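Long-range contacts in thioredoxin-like protein (Klebsiella pneumoniae subsp. pneumoniae MGH 78578, PDB 3TY1), which probably binds carbohydrate and may act as an aldose 1-epimerase, although its reaction is not established: residues A[115-123]-A[133-141]; A[172-180]-A[193-204]. All blocks are in the same frame, centred on the assembly; numbering follows the deposited sequence.

Contacts 1 and 2 follow one another along the chain and lie on the same side of its centre. Their own centres are about 14 Å apart. Strand 114-119, in contact 1, packs on the hairpin of contact 2. A salt bridge joins them, with Arg116 NE 2.8 Å from Asp194 OD2. Beside it the Tyr119 ring rests on Thr177, CD1 lying 3.3 Å from OG1. Contact 1 also holds a sulfate through His136, and His211 grips that sulfate too. The sulfate probably comes from the crystallisation liquor, but it may mark a carbohydrate pocket. Contact 2 binds sulfates through Lys172 and His193. Both contacts reach the second subunit.

Contact 1 of 2, residues A[115-123]-A[133-141]; sequences VRCGYEWTG and YTLHGKAGN. With SO4 (sulfate ion), chain L.
Gly118 O takes two backbone N-H groups of the 133-141 loop. Ala139 N binds it at 2.9 Å, and Lys138 N adds a weak bond. Thr134 O is a second shared acceptor. The indole NE1 of Trp121 reaches it at 2.8 Å, close to the ring plane and on a lone pair of the carbonyl. Gly137 N, across the type II turn 134-137, binds the same oxygen weakly.

With its bond fixed at one edge, the Trp121 indole is packed on both faces. Placing CG between the backbone N and the carbonyl carbon (chi1 72°) brings one face under Gly137 CA, 3.9 Å from the centroid of the five-membered ring. Tyr133 presents its edge to the opposite face in a T-shaped pair, planes at 83°. The hydroxyl of Tyr133 turns to Arg329 and Asp129.

His136 is held in a similar way. Its backbone N binds Gly123 O at 3.0 Å, and its ND1 accepts a weak bond from Gly123 N. Cys117 SG lies over one ring face, 3.8 Å from the centroid, and Leu135 CD1 lies over the other. NE2 donates to sulfate O3 at 2.6 Å. His211 binds the same sulfate. One water donates to Arg116 O and His136 O and accepts from Gly140 N.

These bonds tie the 133-141 loop to strand 114-119 and to the loop that follows it. The imidazole is packed on both faces and steadied by a weak bond at ND1, with NE2 donating to the anion. That is consistent with a place in a carbohydrate site, though the sulfate probably comes from the crystallisation liquor.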
loop_
_atom_site.group_PDB
_atom_site.type_symbol
_atom_site.label_atom_id
_atom_site.label_comp_id
_atom_site.label_asym_id
_atom_site.label_seq_id
_atom_site.Cartn_x
_atom_site.Cartn_y
_atom_site.Cartn_z
ATOM N N VAL A 115 -17.777 10.091 -6.952
ATOM C CA VAL A 115 -16.383 9.749 -7.169
ATOM C C VAL A 115 -15.882 10.350 -8.477
ATOM O O VAL A 115 -16.511 10.150 -9.502
ATOM C CB VAL A 115 -16.168 8.229 -7.311
ATOM C CG1 VAL A 115 -14.643 7.954 -7.483
ATOM C CG2 VAL A 115 -16.726 7.507 -6.128
ATOM N N ARG A 116 -14.767 11.088 -8.449
ATOM C CA ARG A 116 -14.150 11.544 -9.700
ATOM C C ARG A 116 -13.390 10.341 -10.242
ATOM O O ARG A 116 -12.420 9.914 -9.638
ATOM C CB ARG A 116 -13.228 12.728 -9.444
ATOM C CG ARG A 116 -14.007 14.002 -9.084
ATOM C CD ARG A 116 -13.099 15.160 -8.616
ATOM N NE ARG A 116 -13.857 16.359 -8.219
ATOM C CZ ARG A 116 -14.371 16.564 -6.997
ATOM N NH1 ARG A 116 -14.274 15.644 -6.078
ATOM N NH2 ARG A 116 -15.018 17.705 -6.702
ATOM N N CYS A 117 -13.873 9.776 -11.347
ATOM C CA CYS A 117 -13.277 8.603 -11.976
ATOM C C CYS A 117 -12.418 9.144 -13.120
ATOM O O CYS A 117 -12.913 9.387 -14.217
ATOM C CB CYS A 117 -14.367 7.689 -12.487
ATOM S SG CYS A 117 -15.424 7.053 -11.171
ATOM N N GLY A 118 -11.158 9.409 -12.800
ATOM C CA GLY A 118 -10.233 10.108 -13.703
ATOM C C GLY A 118 -8.973 10.442 -12.906
ATOM O O GLY A 118 -8.772 9.845 -11.870
ATOM N N TYR A 119 -8.114 11.371 -13.343
ATOM C CA TYR A 119 -8.222 12.083 -14.638
ATOM C C TYR A 119 -7.272 11.545 -15.695
ATOM O O TYR A 119 -7.505 11.712 -16.890
ATOM C CB TYR A 119 -7.976 13.579 -14.451
ATOM C CG TYR A 119 -9.093 14.271 -13.721
ATOM C CD1 TYR A 119 -9.195 14.207 -12.330
ATOM C CD2 TYR A 119 -10.065 15.016 -14.421
ATOM C CE1 TYR A 119 -10.230 14.838 -11.657
ATOM C CE2 TYR A 119 -11.103 15.680 -13.741
ATOM C CZ TYR A 119 -11.185 15.566 -12.355
ATOM O OH TYR A 119 -12.189 16.198 -11.660
ATOM N N GLU A 120 -6.203 10.884 -15.275
ATOM C CA GLU A 120 -5.227 10.327 -16.229
ATOM C C GLU A 120 -5.891 9.258 -17.136
ATOM O O GLU A 120 -5.582 9.153 -18.338
ATOM C CB GLU A 120 -4.004 9.794 -15.476
ATOM C CG GLU A 120 -2.779 9.634 -16.353
ATOM C CD GLU A 120 -1.606 8.949 -15.671
ATOM O OE1 GLU A 120 -1.401 9.139 -14.454
ATOM O OE2 GLU A 120 -0.841 8.261 -16.383
ATOM N N TRP A 121 -6.805 8.484 -16.558
ATOM C CA TRP A 121 -7.683 7.582 -17.319
ATOM C C TRP A 121 -8.916 7.277 -16.487
ATOM O O TRP A 121 -8.983 7.652 -15.314
ATOM C CB TRP A 121 -6.986 6.277 -17.759
ATOM C CG TRP A 121 -6.728 5.356 -16.671
ATOM C CD1 TRP A 121 -7.543 4.351 -16.246
ATOM C CD2 TRP A 121 -5.618 5.376 -15.791
ATOM N NE1 TRP A 121 -7.000 3.731 -15.171
ATOM C CE2 TRP A 121 -5.824 4.353 -14.846
ATOM C CE3 TRP A 121 -4.465 6.166 -15.697
ATOM C CZ2 TRP A 121 -4.916 4.088 -13.805
ATOM C CZ3 TRP A 121 -3.568 5.911 -14.675
ATOM C CH2 TRP A 121 -3.799 4.871 -13.736
ATOM N N THR A 122 -9.864 6.570 -17.093
ATOM C CA THR A 122 -11.102 6.192 -16.437
ATOM C C THR A 122 -11.648 4.891 -17.025
ATOM O O THR A 122 -11.089 4.317 -17.946
ATOM C CB THR A 122 -12.171 7.317 -16.594
ATOM O OG1 THR A 122 -13.162 7.159 -15.592
ATOM C CG2 THR A 122 -12.807 7.328 -18.030
ATOM N N GLY A 123 -12.742 4.415 -16.449
ATOM C CA GLY A 123 -13.485 3.312 -17.026
ATOM C C GLY A 123 -13.089 1.937 -16.534
ATOM O O GLY A 123 -12.179 1.789 -15.699
ATOM N N TYR A 133 -4.507 -0.793 -16.569
ATOM C CA TYR A 133 -5.270 0.417 -16.348
ATOM C C TYR A 133 -6.373 0.017 -15.416
ATOM O O TYR A 133 -7.266 -0.708 -15.810
ATOM C CB TYR A 133 -5.857 0.919 -17.664
ATOM C CG TYR A 133 -4.816 1.531 -18.558
ATOM C CD1 TYR A 133 -4.464 2.863 -18.416
ATOM C CD2 TYR A 133 -4.177 0.767 -19.541
ATOM C CE1 TYR A 133 -3.505 3.446 -19.227
ATOM C CE2 TYR A 133 -3.220 1.329 -20.371
ATOM C CZ TYR A 133 -2.882 2.664 -20.206
ATOM O OH TYR A 133 -1.943 3.224 -21.011
ATOM N N THR A 134 -6.305 0.493 -14.183
ATOM C CA THR A 134 -7.199 0.063 -13.128
ATOM C C THR A 134 -8.529 0.815 -13.169
ATOM O O THR A 134 -8.606 1.928 -13.679
ATOM C CB THR A 134 -6.507 0.201 -11.774
ATOM O OG1 THR A 134 -6.090 1.562 -11.598
ATOM C CG2 THR A 134 -5.273 -0.742 -11.725
ATOM N N LEU A 135 -9.560 0.180 -12.618
ATOM C CA LEU A 135 -10.918 0.688 -12.639
ATOM C C LEU A 135 -11.036 2.144 -12.176
ATOM O O LEU A 135 -10.783 2.475 -11.001
ATOM C CB LEU A 135 -11.836 -0.180 -11.748
ATOM C CG LEU A 135 -13.309 0.252 -11.628
ATOM C CD1 LEU A 135 -14.023 0.286 -12.989
ATOM C CD2 LEU A 135 -14.054 -0.722 -10.698
ATOM N N HIS A 136 -11.460 2.994 -13.087
ATOM C CA HIS A 136 -11.818 4.396 -12.777
ATOM C C HIS A 136 -10.699 5.306 -12.332
ATOM O O HIS A 136 -10.951 6.332 -11.691
ATOM C CB HIS A 136 -13.024 4.458 -11.788
ATOM C CG HIS A 136 -14.301 4.011 -12.409
ATOM N ND1 HIS A 136 -14.609 4.289 -13.722
ATOM C CD2 HIS A 136 -15.373 3.345 -11.900
ATOM C CE1 HIS A 136 -15.798 3.798 -14.009
ATOM N NE2 HIS A 136 -16.291 3.229 -12.922
ATOM N N GLY A 137 -9.476 4.980 -12.712
ATOM C CA GLY A 137 -8.362 5.870 -12.487
ATOM C C GLY A 137 -7.963 6.040 -11.034
ATOM O O GLY A 137 -8.291 5.195 -10.142
ATOM N N LYS A 138 -7.250 7.127 -10.790
ATOM C CA LYS A 138 -6.592 7.341 -9.483
ATOM C C LYS A 138 -7.062 8.489 -8.627
ATOM O O LYS A 138 -6.747 8.481 -7.427
ATOM C CB LYS A 138 -5.059 7.432 -9.662
ATOM C CG LYS A 138 -4.422 6.064 -10.013
ATOM C CD LYS A 138 -2.893 6.085 -9.928
ATOM C CE LYS A 138 -2.358 5.978 -8.472
ATOM N NZ LYS A 138 -0.861 6.198 -8.386
ATOM N N ALA A 139 -7.813 9.450 -9.181
ATOM C CA ALA A 139 -8.165 10.671 -8.424
ATOM C C ALA A 139 -8.891 10.324 -7.147
ATOM O O ALA A 139 -8.593 10.862 -6.059
ATOM C CB ALA A 139 -9.008 11.671 -9.275
ATOM N N GLY A 140 -9.838 9.413 -7.266
ATOM C CA GLY A 140 -10.647 9.015 -6.126
ATOM C C GLY A 140 -9.917 8.320 -4.974
ATOM O O GLY A 140 -10.455 8.242 -3.850
ATOM N N ASN A 141 -8.732 7.777 -5.251
ATOM C CA ASN A 141 -7.895 7.140 -4.231
ATOM C C ASN A 141 -6.580 7.880 -4.002
ATOM O O ASN A 141 -5.607 7.292 -3.575
ATOM C CB ASN A 141 -7.705 5.671 -4.567
ATOM C CG ASN A 141 -8.908 4.835 -4.201
ATOM O OD1 ASN A 141 -9.038 4.428 -3.068
ATOM N ND2 ASN A 141 -9.783 4.558 -5.159
HETATM S S SO4 L . -19.210 0.896 -11.970
HETATM O O1 SO4 L . -19.649 0.649 -10.593
HETATM O O2 SO4 L . -20.373 0.919 -12.885
HETATM O O3 SO4 L . -18.499 2.174 -12.069
HETATM O O4 SO4 L . -18.291 -0.177 -12.355
HETATM O O HOH W 1 -11.443 7.253 -9.147
HETATM O O HOH W 2 -6.231 8.238 -13.269
#

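Contact 2 of 2, residues A[172-180]-A[193-204]; sequences KADLQTLTE and HDVLTNHADYPH. With SO4 (sulfate ion), chain H; SO4 (sulfate ion), chain J.
An antiparallel beta hairpin, strands 173-183 and 189-198, joins these segments within the large sheet of the supersandwich. Gln176 pairs with Thr197 and Leu178 with Val195 as hydrogen-bonded pairs. Thr197 N binds Gln176 O at 2.8 Å. Glu180 N binds a side chain, Asp194 OD1, at 3.0 Å. Asp194 OD2 serves Arg116 and Tyr210.

At the other end His199 lies across Gln176. The Gln176 amide stacks on one face of the imidazole, planes 17° apart, with CD 3.6 Å from CD2 of His199. Beyond CG the glutamine chain is extended (chi2 -175°), which carries the amide over the ring. Its NE2 donates almost straight to Asp174 OD1 at 3.0 Å, on the syn side of the carboxylate but 31° out of its plane. The same OD1 also binds Ser168 OG, its strongest polar partner.

At the end of the strand, Asn198 OD1 accepts from Ala200 N in an Asx turn, and its ND2 binds Tyr202 O and Leu337 O. A water links OD1 to Asp174 N. Farther on, Ala173 CB sits over the His204 ring, 4.0 Å from its centroid.

Backbone bonds continue the ladder both ways, from His193 N to Glu180 O and from His199 N to Asp174 O. The amide of Gln176 is held flat by its bond to Asp174 and by the stack, while Asn198 shapes the exit of its strand with both ends of its amide.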
loop_
_atom_site.group_PDB
_atom_site.type_symbol
_atom_site.label_atom_id
_atom_site.label_comp_id
_atom_site.label_asym_id
_atom_site.label_seq_id
_atom_site.Cartn_x
_atom_site.Cartn_y
_atom_site.Cartn_z
ATOM N N LYS A 172 5.983 10.615 -17.052
ATOM C CA LYS A 172 4.665 10.136 -17.485
ATOM C C LYS A 172 3.595 11.220 -17.586
ATOM O O LYS A 172 2.943 11.375 -18.630
ATOM C CB LYS A 172 4.199 9.038 -16.533
ATOM C CG LYS A 172 5.023 7.735 -16.591
ATOM C CD LYS A 172 5.002 7.113 -17.967
ATOM C CE LYS A 172 5.541 5.698 -17.975
ATOM N NZ LYS A 172 5.543 5.222 -19.381
ATOM N N ALA A 173 3.433 11.972 -16.511
ATOM C CA ALA A 173 2.345 12.957 -16.421
ATOM C C ALA A 173 2.518 13.927 -15.258
ATOM O O ALA A 173 3.237 13.650 -14.295
ATOM C CB ALA A 173 1.024 12.222 -16.281
ATOM N N ASP A 174 1.917 15.103 -15.394
ATOM C CA ASP A 174 1.770 16.015 -14.260
ATOM C C ASP A 174 0.423 16.702 -14.415
ATOM O O ASP A 174 0.307 17.881 -14.798
ATOM C CB ASP A 174 2.944 17.006 -14.084
ATOM C CG ASP A 174 2.969 17.644 -12.666
ATOM O OD1 ASP A 174 2.100 17.278 -11.811
ATOM O OD2 ASP A 174 3.859 18.490 -12.386
ATOM N N LEU A 175 -0.608 15.909 -14.179
ATOM C CA LEU A 175 -1.974 16.367 -14.194
ATOM C C LEU A 175 -2.370 16.647 -12.756
ATOM O O LEU A 175 -2.086 15.836 -11.856
ATOM C CB LEU A 175 -2.873 15.303 -14.802
ATOM C CG LEU A 175 -2.784 15.017 -16.305
ATOM C CD1 LEU A 175 -3.786 13.928 -16.579
ATOM C CD2 LEU A 175 -3.043 16.262 -17.170
ATOM N N GLN A 176 -3.001 17.797 -12.526
ATOM C CA GLN A 176 -3.446 18.160 -11.190
ATOM C C GLN A 176 -4.820 18.820 -11.279
ATOM O O GLN A 176 -5.032 19.684 -12.115
ATOM C CB GLN A 176 -2.450 19.123 -10.528
ATOM C CG GLN A 176 -0.981 18.685 -10.583
ATOM C CD GLN A 176 -0.046 19.614 -9.810
ATOM O OE1 GLN A 176 -0.486 20.481 -9.070
ATOM N NE2 GLN A 176 1.234 19.404 -9.954
ATOM N N THR A 177 -5.719 18.444 -10.384
ATOM C CA THR A 177 -7.070 18.979 -10.361
ATOM C C THR A 177 -7.338 19.733 -9.079
ATOM O O THR A 177 -7.229 19.154 -8.002
ATOM C CB THR A 177 -8.093 17.846 -10.475
ATOM O OG1 THR A 177 -7.818 17.130 -11.676
ATOM C CG2 THR A 177 -9.521 18.431 -10.525
ATOM N N LEU A 178 -7.630 21.027 -9.198
ATOM C CA LEU A 178 -8.044 21.822 -8.052
ATOM C C LEU A 178 -9.537 21.644 -8.008
ATOM O O LEU A 178 -10.272 22.279 -8.777
ATOM C CB LEU A 178 -7.636 23.291 -8.158
ATOM C CG LEU A 178 -7.982 24.192 -6.949
ATOM C CD1 LEU A 178 -7.399 23.641 -5.642
ATOM C CD2 LEU A 178 -7.497 25.661 -7.186
ATOM N N THR A 179 -9.992 20.753 -7.123
ATOM C CA THR A 179 -11.422 20.517 -6.937
ATOM C C THR A 179 -12.013 21.643 -6.093
ATOM O O THR A 179 -11.313 22.219 -5.236
ATOM C CB THR A 179 -11.743 19.177 -6.260
ATOM O OG1 THR A 179 -11.313 19.221 -4.906
ATOM C CG2 THR A 179 -11.118 17.956 -6.980
ATOM N N GLU A 180 -13.286 21.980 -6.333
ATOM C CA GLU A 180 -13.956 22.994 -5.502
ATOM C C GLU A 180 -15.441 22.715 -5.410
ATOM O O GLU A 180 -16.114 22.529 -6.436
ATOM C CB GLU A 180 -13.730 24.434 -6.014
ATOM C CG GLU A 180 -14.257 25.495 -5.035
ATOM C CD GLU A 180 -13.962 26.952 -5.464
ATOM O OE1 GLU A 180 -14.601 27.473 -6.400
ATOM O OE2 GLU A 180 -13.108 27.574 -4.817
ATOM N N HIS A 193 -16.851 23.216 -9.130
ATOM C CA HIS A 193 -16.111 24.004 -10.093
ATOM C C HIS A 193 -14.690 23.528 -10.046
ATOM O O HIS A 193 -13.835 24.154 -9.442
ATOM C CB HIS A 193 -16.232 25.485 -9.770
ATOM C CG HIS A 193 -17.631 25.980 -9.894
ATOM N ND1 HIS A 193 -18.231 26.202 -11.117
ATOM C CD2 HIS A 193 -18.582 26.208 -8.960
ATOM C CE1 HIS A 193 -19.478 26.594 -10.922
ATOM N NE2 HIS A 193 -19.710 26.624 -9.622
ATOM N N ASP A 194 -14.456 22.363 -10.640
ATOM C CA ASP A 194 -13.146 21.763 -10.660
ATOM C C ASP A 194 -12.364 22.311 -11.850
ATOM O O ASP A 194 -12.954 22.626 -12.899
ATOM C CB ASP A 194 -13.210 20.210 -10.765
ATOM C CG ASP A 194 -14.033 19.561 -9.673
ATOM O OD1 ASP A 194 -14.196 20.144 -8.556
ATOM O OD2 ASP A 194 -14.553 18.447 -9.944
ATOM N N VAL A 195 -11.043 22.388 -11.697
ATOM C CA VAL A 195 -10.150 22.804 -12.767
ATOM C C VAL A 195 -8.980 21.810 -12.872
ATOM O O VAL A 195 -8.169 21.700 -11.965
ATOM C CB VAL A 195 -9.579 24.241 -12.567
ATOM C CG1 VAL A 195 -8.709 24.641 -13.785
ATOM C CG2 VAL A 195 -10.696 25.279 -12.328
ATOM N N LEU A 196 -8.933 21.065 -13.967
ATOM C CA LEU A 196 -7.828 20.158 -14.270
ATOM C C LEU A 196 -6.788 20.986 -15.013
ATOM O O LEU A 196 -7.147 21.711 -15.970
ATOM C CB LEU A 196 -8.305 19.033 -15.179
ATOM C CG LEU A 196 -7.259 18.085 -15.776
ATOM C CD1 LEU A 196 -6.635 17.222 -14.712
ATOM C CD2 LEU A 196 -7.889 17.252 -16.845
ATOM N N THR A 197 -5.535 20.901 -14.587
ATOM C CA THR A 197 -4.438 21.574 -15.275
ATOM C C THR A 197 -3.320 20.602 -15.607
ATOM O O THR A 197 -2.916 19.767 -14.785
ATOM C CB THR A 197 -3.876 22.756 -14.471
ATOM O OG1 THR A 197 -4.934 23.671 -14.202
ATOM C CG2 THR A 197 -2.796 23.497 -15.227
ATOM N N ASN A 198 -2.827 20.712 -16.840
ATOM C CA ASN A 198 -1.677 19.933 -17.275
ATOM C C ASN A 198 -0.440 20.774 -16.993
ATOM O O ASN A 198 -0.175 21.749 -17.691
ATOM C CB ASN A 198 -1.775 19.580 -18.752
ATOM C CG ASN A 198 -0.568 18.835 -19.251
ATOM O OD1 ASN A 198 0.275 18.416 -18.470
ATOM N ND2 ASN A 198 -0.500 18.619 -20.548
ATOM N N HIS A 199 0.290 20.409 -15.940
ATOM C CA HIS A 199 1.504 21.145 -15.550
ATOM C C HIS A 199 2.742 20.699 -16.307
ATOM O O HIS A 199 3.818 21.239 -16.078
ATOM C CB HIS A 199 1.750 21.007 -14.038
ATOM C CG HIS A 199 0.752 21.726 -13.184
ATOM N ND1 HIS A 199 1.070 22.860 -12.473
ATOM C CD2 HIS A 199 -0.540 21.454 -12.894
ATOM C CE1 HIS A 199 0.008 23.278 -11.807
ATOM N NE2 HIS A 199 -0.985 22.441 -12.042
ATOM N N ALA A 200 2.607 19.724 -17.202
ATOM C CA ALA A 200 3.742 19.194 -17.954
ATOM C C ALA A 200 4.018 20.066 -19.171
ATOM O O ALA A 200 3.233 20.951 -19.501
ATOM C CB ALA A 200 3.456 17.773 -18.373
ATOM N N ASP A 201 5.123 19.795 -19.853
ATOM C CA ASP A 201 5.488 20.503 -21.073
ATOM C C ASP A 201 5.017 19.800 -22.349
ATOM O O ASP A 201 5.305 20.282 -23.442
ATOM C CB ASP A 201 7.027 20.742 -21.134
ATOM C CG ASP A 201 7.451 22.056 -20.501
ATOM O OD1 ASP A 201 6.628 22.984 -20.457
ATOM O OD2 ASP A 201 8.628 22.184 -20.091
ATOM N N TYR A 202 4.299 18.684 -22.209
ATOM C CA TYR A 202 3.814 17.890 -23.344
ATOM C C TYR A 202 2.323 17.687 -23.219
ATOM O O TYR A 202 1.803 17.621 -22.101
ATOM C CB TYR A 202 4.510 16.516 -23.397
ATOM C CG TYR A 202 5.995 16.632 -23.570
ATOM C CD1 TYR A 202 6.579 16.688 -24.835
ATOM C CD2 TYR A 202 6.820 16.750 -22.471
ATOM C CE1 TYR A 202 7.977 16.852 -24.978
ATOM C CE2 TYR A 202 8.195 16.895 -22.595
ATOM C CZ TYR A 202 8.776 16.940 -23.846
ATOM O OH TYR A 202 10.145 17.091 -23.937
ATOM N N PRO A 203 1.618 17.585 -24.357
ATOM C CA PRO A 203 0.196 17.303 -24.252
ATOM C C PRO A 203 -0.010 15.959 -23.594
ATOM O O PRO A 203 0.792 15.059 -23.822
ATOM C CB PRO A 203 -0.262 17.229 -25.714
ATOM C CG PRO A 203 1.021 16.986 -26.522
ATOM C CD PRO A 203 2.045 17.754 -25.766
ATOM N N HIS A 204 -1.057 15.838 -22.776
ATOM C CA HIS A 204 -1.385 14.577 -22.152
ATOM C C HIS A 204 -2.869 14.269 -22.291
ATOM O O HIS A 204 -3.731 15.172 -22.249
ATOM C CB HIS A 204 -0.939 14.544 -20.683
ATOM C CG HIS A 204 -0.779 13.159 -20.168
ATOM N ND1 HIS A 204 -1.859 12.367 -19.838
ATOM C CD2 HIS A 204 0.319 12.393 -19.991
ATOM C CE1 HIS A 204 -1.429 11.175 -19.475
ATOM N NE2 HIS A 204 -0.111 11.159 -19.565
HETATM S S SO4 H . -22.228 28.835 -8.537
HETATM O O1 SO4 H . -23.595 28.889 -8.008
HETATM O O2 SO4 H . -21.956 29.930 -9.462
HETATM O O3 SO4 H . -21.294 28.938 -7.422
HETATM O O4 SO4 H . -22.038 27.578 -9.272
HETATM S S SO4 J . 1.531 6.005 -20.471
HETATM O O1 SO4 J . 0.217 5.521 -20.035
HETATM O O2 SO4 J . 1.564 6.073 -21.936
HETATM O O3 SO4 J . 1.822 7.322 -19.923
HETATM O O4 SO4 J . 2.595 5.119 -19.998
HETATM O O HOH W 3 0.835 15.803 -17.937
HETATM O O HOH W 4 5.496 19.323 -14.330
HETATM O O HOH W 5 -11.092 24.917 -8.933
#